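Local coordinates for protein glutathione s-transferase (Agrobacterium tumefaciens, PDB 2YCD) that probably transfers glutathione to electrophilic compounds, consistent with a role in herbicide detoxification, and binds S-(p-nitrobenzyl)glutathione, at residues 161-164 / 165-169. Numbering follows the deposited sequence.
Sequences SAWL and GDREW
Arg167 folds back over Trp163 and lays its guanidinium flat on the indole. The two centres are 4.1 Å apart and the planes 23° from parallel, a cation-pi stack. Trp163 CZ2 sits under the middle of the guanidinium, 3.5 Å from Arg167 CZ. With chi1 at -176°, Trp163 CG lies beside its own carbonyl carbon, and the Arg167 chain, extended from CG to NE, carries the guanidinium to the ring. Water 1 helps set the rotation of the guanidinium: it lies at its edge, in plane, accepts from Arg167 NE at 3.0 Å and donates to Trp163 O. Leu164 O accepts from Arg167 N at 2.9 Å. Leu164 CD1 meets Arg167 CB at 3.9 Å. The Leu164 side chain is buried and also touches Leu170 and Tyr203. Gly165 N keeps the last helical bond, to Ser161 O at 3.1 Å. Gly165 then leaves the helix with positive phi (52°), and its O is held by Asn199. Trp163 also packs on Pro69 of the second subunit. This is a helix C-terminus closed by a type II' beta turn from Leu164 to Arg167, leading from helix 142-164 toward helix 176-185 in the all-helical C-terminal domain of the GST fold.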
ATOM      1  N   SER A 161      16.576   1.298   8.865  1.00 11.32           N
ATOM      2  CA  SER A 161      17.824   0.687   9.336  1.00 11.75           C
ATOM      3  C   SER A 161      17.935   0.747  10.862  1.00 12.70           C
ATOM      4  O   SER A 161      18.304  -0.244  11.501  1.00 11.93           O
ATOM      5  CB  SER A 161      18.994   1.408   8.678  1.00 12.94           C
ATOM      6  OG  SER A 161      20.232   0.914   9.176  1.00 13.82           O
ATOM      7  N   ALA A 162      17.567   1.893  11.430  1.00 11.72           N
ATOM      8  CA  ALA A 162      17.645   2.061  12.876  1.00 15.62           C
ATOM      9  C   ALA A 162      16.668   1.122  13.547  1.00 16.01           C
ATOM     10  O   ALA A 162      16.960   0.505  14.579  1.00 17.53           O
ATOM     11  CB  ALA A 162      17.347   3.492  13.257  1.00 14.59           C
ATOM     12  N   TRP A 163      15.485   1.000  12.969  1.00 15.38           N
ATOM     13  CA  TRP A 163      14.510   0.140  13.576  1.00 15.65           C
ATOM     14  C   TRP A 163      14.923  -1.346  13.487  1.00 15.28           C
ATOM     15  O   TRP A 163      14.774  -2.107  14.456  1.00 17.27           O
ATOM     16  CB  TRP A 163      13.113   0.419  13.001  1.00 19.63           C
ATOM     17  CG  TRP A 163      12.115  -0.397  13.703  1.00 17.72           C
ATOM     18  CD1 TRP A 163      11.387  -0.063  14.813  1.00 22.73           C
ATOM     19  CD2 TRP A 163      11.783  -1.743  13.388  1.00 14.33           C
ATOM     20  NE1 TRP A 163      10.606  -1.126  15.193  1.00 22.66           N
ATOM     21  CE2 TRP A 163      10.841  -2.173  14.337  1.00 18.57           C
ATOM     22  CE3 TRP A 163      12.204  -2.637  12.401  1.00 18.56           C
ATOM     23  CZ2 TRP A 163      10.292  -3.455  14.314  1.00 21.80           C
ATOM     24  CZ3 TRP A 163      11.663  -3.899  12.391  1.00 15.70           C
ATOM     25  CH2 TRP A 163      10.717  -4.296  13.329  1.00 24.34           C
ATOM     26  N   LEU A 164      15.458  -1.767  12.339  1.00 12.86           N
ATOM     27  CA  LEU A 164      15.798  -3.164  12.142  1.00 13.91           C
ATOM     28  C   LEU A 164      16.907  -3.610  13.095  1.00 15.42           C
ATOM     29  O   LEU A 164      16.877  -4.727  13.588  1.00 15.37           O
ATOM     30  CB  LEU A 164      16.192  -3.441  10.680  1.00 15.08           C
ATOM     31  CG  LEU A 164      16.472  -4.903  10.325  1.00 13.28           C
ATOM     32  CD1 LEU A 164      15.170  -5.726  10.281  1.00 15.26           C
ATOM     33  CD2 LEU A 164      17.227  -5.004   9.001  1.00 19.02           C
ATOM     34  N   GLY A 165      17.883  -2.745  13.345  1.00 13.83           N
ATOM     35  CA  GLY A 165      18.988  -3.129  14.225  1.00 15.13           C
ATOM     36  C   GLY A 165      19.624  -4.445  13.799  1.00 13.49           C
ATOM     37  O   GLY A 165      20.020  -4.587  12.637  1.00 14.28           O
ATOM     38  N   ASP A 166      19.710  -5.399  14.731  1.00 16.09           N
ATOM     39  CA  ASP A 166      20.295  -6.707  14.465  1.00 15.52           C
ATOM     40  C   ASP A 166      19.244  -7.806  14.245  1.00 15.16           C
ATOM     41  O   ASP A 166      19.566  -8.996  14.282  1.00 19.59           O
ATOM     42  CB  ASP A 166      21.228  -7.104  15.626  1.00 18.97           C
ATOM     43  CG  ASP A 166      22.058  -8.334  15.318  1.00 22.21           C
ATOM     44  OD1 ASP A 166      22.724  -8.353  14.268  1.00 21.01           O
ATOM     45  OD2 ASP A 166      22.044  -9.289  16.125  1.00 31.66           O
ATOM     46  N   ARG A 167      17.998  -7.424  13.996  1.00 16.19           N
ATOM     47  CA  ARG A 167      16.953  -8.424  13.756  1.00 16.60           C
ATOM     48  C   ARG A 167      17.256  -9.212  12.483  1.00 14.04           C
ATOM     49  O   ARG A 167      17.682  -8.625  11.478  1.00 14.99           O
ATOM     50  CB  ARG A 167      15.589  -7.742  13.602  1.00 16.29           C
ATOM     51  CG  ARG A 167      15.054  -7.027  14.850  1.00 17.53           C
ATOM     52  CD  ARG A 167      13.854  -6.154  14.504  1.00 17.02           C
ATOM     53  NE  ARG A 167      13.359  -5.406  15.659  1.00 26.27           N
ATOM     54  CZ  ARG A 167      12.220  -5.672  16.293  1.00 39.20           C
ATOM     55  NH1 ARG A 167      11.438  -6.662  15.879  1.00 29.95           N
ATOM     56  NH2 ARG A 167      11.856  -4.940  17.337  1.00 37.03           N
ATOM     57  N   GLU A 168      17.013 -10.527  12.514  1.00 13.53           N
ATOM     58  CA  GLU A 168      17.143 -11.339  11.312  1.00 14.45           C
ATOM     59  C   GLU A 168      16.051 -10.942  10.306  1.00 11.55           C
ATOM     60  O   GLU A 168      16.351 -10.725   9.138  1.00 11.89           O
ATOM     61  CB  GLU A 168      17.042 -12.834  11.643  1.00 15.67           C
ATOM     62  CG  GLU A 168      17.464 -13.731  10.488  1.00 17.27           C
ATOM     63  CD  GLU A 168      17.293 -15.213  10.792  1.00 22.77           C
ATOM     64  OE1 GLU A 168      16.803 -15.546  11.888  1.00 23.35           O
ATOM     65  OE2 GLU A 168      17.635 -16.034   9.921  1.00 30.45           O
ATOM     66  N   TRP A 169      14.819 -10.828  10.802  1.00 12.55           N
ATOM     67  CA  TRP A 169      13.647 -10.515   9.974  1.00 11.21           C
ATOM     68  C   TRP A 169      12.847  -9.415  10.653  1.00 14.45           C
ATOM     69  O   TRP A 169      13.135  -9.039  11.791  1.00 15.10           O
ATOM     70  CB  TRP A 169      12.791 -11.768   9.750  1.00 10.97           C
ATOM     71  CG  TRP A 169      13.574 -12.946   9.213  1.00 11.91           C
ATOM     72  CD1 TRP A 169      13.838 -14.120   9.866  1.00 11.89           C
ATOM     73  CD2 TRP A 169      14.200 -13.055   7.924  1.00 10.50           C
ATOM     74  NE1 TRP A 169      14.579 -14.946   9.060  1.00 10.63           N
ATOM     75  CE2 TRP A 169      14.823 -14.314   7.868  1.00 10.06           C
ATOM     76  CE3 TRP A 169      14.292 -12.210   6.809  1.00 10.38           C
ATOM     77  CZ2 TRP A 169      15.520 -14.760   6.746  1.00 13.59           C
ATOM     78  CZ3 TRP A 169      15.001 -12.647   5.692  1.00 11.96           C
ATOM     79  CH2 TRP A 169      15.605 -13.913   5.674  1.00 12.89           C
TER
HETATM   80  O   HOH W   1      15.809  -3.805  16.511  1.00 29.48           O
HETATM   81  O   HOH W   2      13.427  -2.031  16.847  1.00 29.78           O